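Long-range contact in UTP-glucose-1-phosphate uridylyltransferase 2 (Trypanosoma brucei, PDB 3GUE), which probably catalyses the transfer of a uridylyl group from UTP to glucose 1-phosphate, giving UDP-glucose and diphosphate: residues Cys247-His258 / Phe292-Thr303. Numbering follows the deposited sequence.
Sequences CRRTESDKKGGH and FQNIAKHCFFNT. With UPG (uridine-5'-diphosphate-glucose), chain C; SO4 (sulfate ion), chain G.
Cys-247 and Phe-301 form an antiparallel hydrogen-bonded pair in the mixed sheet of this GT-A-type nucleotidyltransferase, where strands 242-248 and 300-309 meet beside the bound UDP-glucose. Two backbone bonds define it: Cys-247 N to Phe-301 O and, nearly straight at 177°, Phe-301 N to Cys-247 O. A type I turn from Thr-250 to Asp-253 then carries the chain round the Phe-301 ring to Gly-257, whose O accepts from Asn-302 N.

Polar contacts centre on the buried Arg-249 guanidinium. With CG anti to the backbone N (chi1 -156°) and the chain extended to NE, NH1 and NH2 both grip Phe-292 O end-on, each at 2.8 Å; NH1 also donates to a lone pair of His-298 O (3.0 Å), and NE to Asp-253 O within its own segment. Phe-292 O and His-298 O lie in the guanidinium plane, which fixes the rotation of the group.

Round the aromatic rings, Asp-253 CB makes a CH-pi contact over the centre of the Phe-301 ring, 3.5 Å from its centroid, while Gly-257 O approaches the opposite face. His-258 and His-298 make an offset stack, planes 28° apart, their NE2 atoms hydrogen-bonded to Arg-279 and Glu-49 respectively, and Phe-292 meets His-258 obliquely.

Sugar recognition draws on both segments: Gly-257 N donates to UPG O4' (3.0 Å), and Asn-302 ND2 donates a hydrogen bond to UPG O3' (2.8 Å).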
ATOM      1  N   CYS A 247      -2.389 -13.216  -1.788  1.00 27.27           N
ATOM      2  CA  CYS A 247      -1.623 -14.058  -2.695  1.00 26.79           C
ATOM      3  C   CYS A 247      -0.774 -15.058  -1.904  1.00 26.97           C
ATOM      4  O   CYS A 247      -0.356 -14.788  -0.759  1.00 27.03           O
ATOM      5  CB  CYS A 247      -0.715 -13.189  -3.590  1.00 25.84           C
ATOM      6  SG  CYS A 247      -1.577 -12.120  -4.815  1.00 26.52           S
ATOM      7  N   ARG A 248      -0.519 -16.211  -2.513  1.00 27.13           N
ATOM      8  CA  ARG A 248       0.573 -17.070  -2.090  1.00 27.91           C
ATOM      9  C   ARG A 248       1.835 -16.191  -2.071  1.00 28.17           C
ATOM     10  O   ARG A 248       2.285 -15.666  -3.105  1.00 28.32           O
ATOM     11  CB  ARG A 248       0.702 -18.296  -3.027  1.00 27.12           C
ATOM     12  CG  ARG A 248       2.004 -19.108  -2.911  1.00 29.53           C
ATOM     13  CD  ARG A 248       2.054 -19.928  -1.637  1.00 32.40           C
ATOM     14  NE  ARG A 248       3.252 -20.771  -1.541  1.00 35.89           N
ATOM     15  CZ  ARG A 248       3.520 -21.586  -0.521  1.00 37.08           C
ATOM     16  NH1 ARG A 248       2.669 -21.686   0.493  1.00 37.06           N
ATOM     17  NH2 ARG A 248       4.645 -22.310  -0.510  1.00 40.00           N
ATOM     18  N   ARG A 249       2.346 -15.975  -0.866  1.00 27.95           N
ATOM     19  CA  ARG A 249       3.535 -15.187  -0.658  1.00 27.10           C
ATOM     20  C   ARG A 249       4.730 -15.732  -1.454  1.00 26.00           C
ATOM     21  O   ARG A 249       4.905 -16.940  -1.555  1.00 25.96           O
ATOM     22  CB  ARG A 249       3.876 -15.143   0.824  1.00 27.09           C
ATOM     23  CG  ARG A 249       4.703 -13.929   1.234  1.00 26.38           C
ATOM     24  CD  ARG A 249       4.873 -13.954   2.728  1.00 26.75           C
ATOM     25  NE  ARG A 249       5.670 -12.846   3.253  1.00 25.48           N
ATOM     26  CZ  ARG A 249       6.054 -12.760   4.518  1.00 24.57           C
ATOM     27  NH1 ARG A 249       5.695 -13.708   5.389  1.00 23.72           N
ATOM     28  NH2 ARG A 249       6.762 -11.723   4.921  1.00 24.83           N
ATOM     29  N   THR A 250       5.526 -14.809  -2.006  1.00 25.42           N
ATOM     30  CA  THR A 250       6.764 -15.104  -2.733  1.00 25.47           C
ATOM     31  C   THR A 250       7.953 -14.510  -1.980  1.00 24.82           C
ATOM     32  O   THR A 250       7.782 -13.767  -1.006  1.00 24.32           O
ATOM     33  CB  THR A 250       6.753 -14.508  -4.173  1.00 25.62           C
ATOM     34  OG1 THR A 250       6.655 -13.077  -4.100  1.00 28.55           O
ATOM     35  CG2 THR A 250       5.580 -15.058  -4.999  1.00 26.13           C
ATOM     36  N   GLU A 251       9.161 -14.821  -2.434  1.00 25.87           N
ATOM     37  CA  GLU A 251      10.375 -14.274  -1.838  1.00 26.07           C
ATOM     38  C   GLU A 251      10.442 -12.730  -1.919  1.00 26.29           C
ATOM     39  O   GLU A 251      11.043 -12.086  -1.051  1.00 25.70           O
ATOM     40  CB  GLU A 251      11.594 -14.911  -2.499  1.00 26.98           C
ATOM     41  CG  GLU A 251      12.756 -15.165  -1.565  1.00 29.59           C
ATOM     42  CD  GLU A 251      14.065 -15.393  -2.304  1.00 33.54           C
ATOM     43  OE1 GLU A 251      14.080 -16.151  -3.307  1.00 34.92           O
ATOM     44  OE2 GLU A 251      15.089 -14.809  -1.877  1.00 36.28           O
ATOM     45  N   SER A 252       9.805 -12.142  -2.937  1.00 25.79           N
ATOM     46  CA  SER A 252       9.713 -10.680  -3.058  1.00 26.57           C
ATOM     47  C   SER A 252       8.757  -9.989  -2.046  1.00 26.07           C
ATOM     48  O   SER A 252       8.776  -8.768  -1.904  1.00 26.07           O
ATOM     49  CB  SER A 252       9.348 -10.290  -4.498  1.00 26.26           C
ATOM     50  OG  SER A 252       8.032 -10.692  -4.822  1.00 28.77           O
ATOM     51  N   ASP A 253       7.915 -10.742  -1.339  1.00 27.24           N
ATOM     52  CA  ASP A 253       6.942 -10.088  -0.425  1.00 26.37           C
ATOM     53  C   ASP A 253       7.584  -9.950   0.953  1.00 26.79           C
ATOM     54  O   ASP A 253       7.493 -10.866   1.781  1.00 26.64           O
ATOM     55  CB  ASP A 253       5.599 -10.835  -0.338  1.00 26.92           C
ATOM     56  CG  ASP A 253       4.944 -11.068  -1.712  1.00 26.96           C
ATOM     57  OD1 ASP A 253       4.792 -10.105  -2.500  1.00 26.39           O
ATOM     58  OD2 ASP A 253       4.577 -12.225  -1.993  1.00 26.07           O
ATOM     59  N   LYS A 254       8.217  -8.802   1.197  1.00 26.65           N
ATOM     60  CA  LYS A 254       9.022  -8.598   2.420  1.00 27.62           C
ATOM     61  C   LYS A 254       8.454  -7.505   3.330  1.00 27.24           C
ATOM     62  O   LYS A 254       8.654  -7.517   4.572  1.00 26.56           O
ATOM     63  CB  LYS A 254      10.435  -8.223   2.037  1.00 27.16           C
ATOM     64  CG  LYS A 254      11.211  -9.362   1.416  1.00 30.62           C
ATOM     65  CD  LYS A 254      12.607  -8.928   1.055  1.00 30.42           C
ATOM     66  CE  LYS A 254      13.377 -10.074   0.413  1.00 31.83           C
ATOM     67  NZ  LYS A 254      13.223 -11.398   1.138  1.00 30.07           N
ATOM     68  N   LYS A 255       7.785  -6.554   2.684  1.00 26.07           N
ATOM     69  CA  LYS A 255       7.167  -5.409   3.352  1.00 26.53           C
ATOM     70  C   LYS A 255       5.658  -5.345   3.052  1.00 25.78           C
ATOM     71  O   LYS A 255       5.231  -5.338   1.901  1.00 25.57           O
ATOM     72  CB  LYS A 255       7.875  -4.091   2.918  1.00 25.61           C
ATOM     73  CG  LYS A 255       9.361  -4.006   3.398  1.00 28.05           C
ATOM     74  CD  LYS A 255      10.047  -2.714   2.882  1.00 27.58           C
ATOM     75  CE  LYS A 255       9.601  -1.437   3.626  1.00 28.92           C
ATOM     76  NZ  LYS A 255      10.050  -0.171   2.892  1.00 31.25           N
ATOM     77  N   GLY A 256       4.871  -5.316   4.120  1.00 25.77           N
ATOM     78  CA  GLY A 256       3.422  -5.260   4.051  1.00 24.77           C
ATOM     79  C   GLY A 256       2.905  -6.103   5.197  1.00 24.54           C
ATOM     80  O   GLY A 256       3.488  -6.106   6.276  1.00 24.07           O
ATOM     81  N   GLY A 257       1.806  -6.821   4.977  1.00 23.43           N
ATOM     82  CA  GLY A 257       1.240  -7.675   6.013  1.00 23.41           C
ATOM     83  C   GLY A 257       0.859  -9.084   5.595  1.00 23.72           C
ATOM     84  O   GLY A 257       0.420  -9.301   4.479  1.00 22.91           O
ATOM     85  N   HIS A 258       1.056 -10.031   6.498  1.00 24.55           N
ATOM     86  CA  HIS A 258       0.543 -11.397   6.330  1.00 25.73           C
ATOM     87  C   HIS A 258      -0.588 -11.660   7.309  1.00 26.23           C
ATOM     88  O   HIS A 258      -0.682 -11.023   8.373  1.00 24.95           O
ATOM     89  CB  HIS A 258       1.645 -12.456   6.503  1.00 25.68           C
ATOM     90  CG  HIS A 258       2.175 -12.561   7.898  1.00 26.23           C
ATOM     91  ND1 HIS A 258       1.569 -13.327   8.869  1.00 27.86           N
ATOM     92  CD2 HIS A 258       3.246 -11.982   8.492  1.00 28.09           C
ATOM     93  CE1 HIS A 258       2.253 -13.234   9.996  1.00 27.21           C
ATOM     94  NE2 HIS A 258       3.273 -12.424   9.797  1.00 28.45           N
ATOM     95  N   PHE A 292       8.562 -13.441  10.711  1.00 26.85           N
ATOM     96  CA  PHE A 292       7.743 -12.594   9.833  1.00 26.11           C
ATOM     97  C   PHE A 292       8.085 -12.862   8.365  1.00 25.96           C
ATOM     98  O   PHE A 292       7.198 -12.773   7.507  1.00 24.61           O
ATOM     99  CB  PHE A 292       7.881 -11.096  10.176  1.00 26.42           C
ATOM    100  CG  PHE A 292       7.036 -10.171   9.309  1.00 25.67           C
ATOM    101  CD1 PHE A 292       5.776  -9.772   9.731  1.00 24.46           C
ATOM    102  CD2 PHE A 292       7.534  -9.669   8.087  1.00 26.07           C
ATOM    103  CE1 PHE A 292       4.991  -8.923   8.951  1.00 27.29           C
ATOM    104  CE2 PHE A 292       6.779  -8.802   7.305  1.00 27.58           C
ATOM    105  CZ  PHE A 292       5.491  -8.423   7.732  1.00 27.06           C
ATOM    106  N   GLN A 293       9.355 -13.209   8.110  1.00 25.82           N
ATOM    107  CA  GLN A 293       9.910 -13.391   6.739  1.00 26.42           C
ATOM    108  C   GLN A 293      10.010 -14.851   6.280  1.00 26.15           C
ATOM    109  O   GLN A 293      10.518 -15.143   5.199  1.00 25.76           O
ATOM    110  CB  GLN A 293      11.264 -12.680   6.572  1.00 27.10           C
ATOM    111  CG  GLN A 293      11.226 -11.159   6.756  1.00 28.26           C
ATOM    112  CD  GLN A 293      10.570 -10.423   5.594  1.00 29.09           C
ATOM    113  OE1 GLN A 293      10.190 -11.021   4.583  1.00 29.06           O
ATOM    114  NE2 GLN A 293      10.487  -9.109   5.715  1.00 30.86           N
ATOM    115  N   ASN A 294       9.501 -15.760   7.099  1.00 26.69           N
ATOM    116  CA  ASN A 294       9.322 -17.150   6.697  1.00 26.35           C
ATOM    117  C   ASN A 294       8.089 -17.246   5.775  1.00 27.07           C
ATOM    118  O   ASN A 294       6.970 -17.287   6.260  1.00 26.76           O
ATOM    119  CB  ASN A 294       9.154 -18.004   7.959  1.00 26.64           C
ATOM    120  CG  ASN A 294       9.191 -19.483   7.680  1.00 25.81           C
ATOM    121  OD1 ASN A 294       8.839 -19.932   6.593  1.00 24.64           O
ATOM    122  ND2 ASN A 294       9.618 -20.262   8.675  1.00 29.02           N
ATOM    123  N   ILE A 295       8.294 -17.266   4.453  1.00 27.52           N
ATOM    124  CA  ILE A 295       7.168 -17.201   3.506  1.00 28.54           C
ATOM    125  C   ILE A 295       6.386 -18.521   3.438  1.00 28.58           C
ATOM    126  O   ILE A 295       5.251 -18.552   2.932  1.00 29.12           O
ATOM    127  CB  ILE A 295       7.593 -16.759   2.078  1.00 28.55           C
ATOM    128  CG1 ILE A 295       8.454 -17.848   1.393  1.00 29.54           C
ATOM    129  CG2 ILE A 295       8.279 -15.368   2.104  1.00 28.70           C
ATOM    130  CD1 ILE A 295       8.688 -17.585  -0.084  1.00 29.15           C
ATOM    131  N   ALA A 296       6.993 -19.583   3.970  1.00 27.91           N
ATOM    132  CA  ALA A 296       6.394 -20.912   3.957  1.00 27.60           C
ATOM    133  C   ALA A 296       5.435 -21.069   5.138  1.00 27.39           C
ATOM    134  O   ALA A 296       4.397 -21.699   5.004  1.00 27.40           O
ATOM    135  CB  ALA A 296       7.474 -21.974   3.996  1.00 27.16           C
ATOM    136  N   LYS A 297       5.804 -20.481   6.286  1.00 26.84           N
ATOM    137  CA  LYS A 297       4.950 -20.460   7.478  1.00 26.04           C
ATOM    138  C   LYS A 297       3.797 -19.454   7.358  1.00 25.95           C
ATOM    139  O   LYS A 297       2.624 -19.785   7.601  1.00 24.59           O
ATOM    140  CB  LYS A 297       5.797 -20.150   8.719  1.00 26.63           C
ATOM    141  CG  LYS A 297       5.138 -20.522  10.036  1.00 26.66           C
ATOM    142  CD  LYS A 297       5.748 -19.752  11.185  1.00 27.40           C
ATOM    143  CE  LYS A 297       5.307 -20.337  12.514  1.00 27.18           C
ATOM    144  NZ  LYS A 297       6.129 -19.828  13.654  1.00 30.54           N
ATOM    145  N   HIS A 298       4.149 -18.216   6.998  1.00 25.11           N
ATOM    146  CA  HIS A 298       3.195 -17.146   6.826  1.00 25.16           C
ATOM    147  C   HIS A 298       3.107 -16.839   5.329  1.00 25.34           C
ATOM    148  O   HIS A 298       3.703 -15.883   4.840  1.00 23.94           O
ATOM    149  CB  HIS A 298       3.627 -15.933   7.655  1.00 24.96           C
ATOM    150  CG  HIS A 298       3.717 -16.226   9.121  1.00 25.50           C
ATOM    151  ND1 HIS A 298       2.615 -16.550   9.884  1.00 26.03           N
ATOM    152  CD2 HIS A 298       4.781 -16.295   9.951  1.00 24.92           C
ATOM    153  CE1 HIS A 298       2.992 -16.748  11.132  1.00 24.85           C
ATOM    154  NE2 HIS A 298       4.303 -16.613  11.197  1.00 24.62           N
ATOM    155  N   CYS A 299       2.353 -17.700   4.639  1.00 25.94           N
ATOM    156  CA  CYS A 299       2.284 -17.819   3.178  1.00 26.58           C
ATOM    157  C   CYS A 299       1.150 -17.074   2.496  1.00 27.31           C
ATOM    158  O   CYS A 299       1.062 -17.065   1.256  1.00 27.06           O
ATOM    159  CB  CYS A 299       2.161 -19.306   2.797  1.00 26.74           C
ATOM    160  SG  CYS A 299       0.819 -20.206   3.607  1.00 27.41           S
ATOM    161  N   PHE A 300       0.270 -16.472   3.291  1.00 26.79           N
ATOM    162  CA  PHE A 300      -0.839 -15.694   2.740  1.00 26.95           C
ATOM    163  C   PHE A 300      -0.649 -14.189   2.965  1.00 27.16           C
ATOM    164  O   PHE A 300      -0.780 -13.675   4.078  1.00 27.40           O
ATOM    165  CB  PHE A 300      -2.181 -16.205   3.261  1.00 26.47           C
ATOM    166  CG  PHE A 300      -2.458 -17.635   2.899  1.00 26.20           C
ATOM    167  CD1 PHE A 300      -2.556 -18.028   1.566  1.00 22.32           C
ATOM    168  CD2 PHE A 300      -2.596 -18.596   3.889  1.00 26.96           C
ATOM    169  CE1 PHE A 300      -2.788 -19.353   1.234  1.00 23.79           C
ATOM    170  CE2 PHE A 300      -2.870 -19.944   3.566  1.00 24.66           C
ATOM    171  CZ  PHE A 300      -2.957 -20.318   2.237  1.00 23.82           C
ATOM    172  N   PHE A 301      -0.317 -13.495   1.877  1.00 26.59           N
ATOM    173  CA  PHE A 301       0.117 -12.094   1.937  1.00 27.24           C
ATOM    174  C   PHE A 301      -1.004 -11.193   1.436  1.00 26.46           C
ATOM    175  O   PHE A 301      -1.491 -11.367   0.333  1.00 23.77           O
ATOM    176  CB  PHE A 301       1.387 -11.908   1.070  1.00 27.29           C
ATOM    177  CG  PHE A 301       2.268 -10.753   1.490  1.00 28.09           C
ATOM    178  CD1 PHE A 301       3.092 -10.846   2.615  1.00 26.49           C
ATOM    179  CD2 PHE A 301       2.308  -9.590   0.739  1.00 25.99           C
ATOM    180  CE1 PHE A 301       3.907  -9.788   2.977  1.00 28.97           C
ATOM    181  CE2 PHE A 301       3.124  -8.529   1.104  1.00 27.69           C
ATOM    182  CZ  PHE A 301       3.927  -8.622   2.208  1.00 27.15           C
ATOM    183  N   ASN A 302      -1.393 -10.226   2.268  1.00 26.19           N
ATOM    184  CA  ASN A 302      -2.396  -9.235   1.906  1.00 26.48           C
ATOM    185  C   ASN A 302      -1.982  -8.365   0.692  1.00 26.39           C
ATOM    186  O   ASN A 302      -0.908  -7.746   0.694  1.00 27.30           O
ATOM    187  CB  ASN A 302      -2.702  -8.354   3.128  1.00 25.69           C
ATOM    188  CG  ASN A 302      -3.701  -7.272   2.829  1.00 27.33           C
ATOM    189  OD1 ASN A 302      -4.608  -7.441   1.955  1.00 25.86           O
ATOM    190  ND2 ASN A 302      -3.575  -6.134   3.550  1.00 28.07           N
ATOM    191  N   THR A 303      -2.836  -8.356  -0.334  1.00 26.78           N
ATOM    192  CA  THR A 303      -2.643  -7.538  -1.527  1.00 26.08           C
ATOM    193  C   THR A 303      -3.114  -6.103  -1.259  1.00 26.80           C
ATOM    194  O   THR A 303      -2.753  -5.193  -1.991  1.00 27.53           O
ATOM    195  CB  THR A 303      -3.433  -8.059  -2.739  1.00 25.24           C
ATOM    196  OG1 THR A 303      -4.837  -7.885  -2.510  1.00 24.42           O
ATOM    197  CG2 THR A 303      -3.132  -9.550  -3.081  1.00 22.48           C
TER
HETATM  198  N1  UPG C 484      -1.674   5.403   2.081  1.00 21.25           N
HETATM  199  C2  UPG C 484      -2.723   6.316   2.312  1.00 21.84           C
HETATM  200  N3  UPG C 484      -2.775   6.921   3.555  1.00 23.09           N
HETATM  201  C4  UPG C 484      -1.866   6.669   4.555  1.00 23.06           C
HETATM  202  C5  UPG C 484      -0.832   5.749   4.341  1.00 23.85           C
HETATM  203  C6  UPG C 484      -0.727   5.106   3.112  1.00 22.35           C
HETATM  204  O2  UPG C 484      -3.580   6.634   1.473  1.00 19.71           O
HETATM  205  O4  UPG C 484      -2.003   7.282   5.623  1.00 21.14           O
HETATM  206  C1C UPG C 484      -1.573   4.716   0.753  1.00 20.87           C
HETATM  207  C2C UPG C 484      -0.235   4.661   0.011  1.00 19.46           C
HETATM  208  O2C UPG C 484      -0.001   5.878  -0.712  1.00 17.26           O
HETATM  209  C3C UPG C 484      -0.515   3.505  -0.947  1.00 19.19           C
HETATM  210  C4C UPG C 484      -1.319   2.550  -0.080  1.00 18.49           C
HETATM  211  O4C UPG C 484      -1.891   3.335   1.001  1.00 16.57           O
HETATM  212  O3C UPG C 484      -1.360   3.969  -1.999  1.00 20.36           O
HETATM  213  C5C UPG C 484      -0.413   1.451   0.564  1.00 17.44           C
HETATM  214  O5C UPG C 484       0.492   1.946   1.514  1.00 15.94           O
HETATM  215  PA  UPG C 484       2.004   1.387   1.593  1.00 18.72           P
HETATM  216  O1A UPG C 484       2.490   1.401   0.184  1.00 20.56           O
HETATM  217  O2A UPG C 484       2.784   2.067   2.634  1.00 20.57           O
HETATM  218  O3A UPG C 484       1.755  -0.186   2.007  1.00 19.64           O
HETATM  219  PB  UPG C 484       1.662  -0.810   3.507  1.00 21.38           P
HETATM  220  O1B UPG C 484       0.664  -0.036   4.264  1.00 17.81           O
HETATM  221  O2B UPG C 484       3.025  -1.030   4.085  1.00 17.01           O
HETATM  222  O3B UPG C 484       1.147  -2.280   3.122  1.00 17.61           O
HETATM  223  C1' UPG C 484      -0.190  -2.429   2.517  1.00 17.06           C
HETATM  224  C2' UPG C 484      -1.039  -3.317   3.417  1.00 20.54           C
HETATM  225  C3' UPG C 484      -0.308  -4.644   3.575  1.00 20.13           C
HETATM  226  C4' UPG C 484      -0.149  -5.294   2.191  1.00 19.24           C
HETATM  227  C5' UPG C 484       0.610  -4.340   1.234  1.00 20.96           C
HETATM  228  C6' UPG C 484       0.498  -4.818  -0.190  1.00 20.78           C
HETATM  229  O2' UPG C 484      -1.230  -2.718   4.712  1.00 22.23           O
HETATM  230  O3' UPG C 484      -1.020  -5.460   4.490  1.00 17.24           O
HETATM  231  O4' UPG C 484       0.545  -6.527   2.294  1.00 20.50           O
HETATM  232  O5' UPG C 484       0.043  -3.001   1.215  1.00 19.65           O
HETATM  233  O6' UPG C 484       1.491  -4.167  -0.984  1.00 20.23           O
HETATM  234  S   SO4 G 488      10.183 -19.850  12.439  0.80 39.67           S
HETATM  235  O1  SO4 G 488      11.287 -19.757  13.406  0.80 38.75           O
HETATM  236  O2  SO4 G 488       9.872 -21.262  12.200  0.80 38.64           O
HETATM  237  O3  SO4 G 488       9.010 -19.158  12.978  0.80 37.96           O
HETATM  238  O4  SO4 G 488      10.588 -19.170  11.210  0.80 36.81           O
HETATM  239  O   HOH W   1       4.834 -18.984   0.339  1.00 26.72           O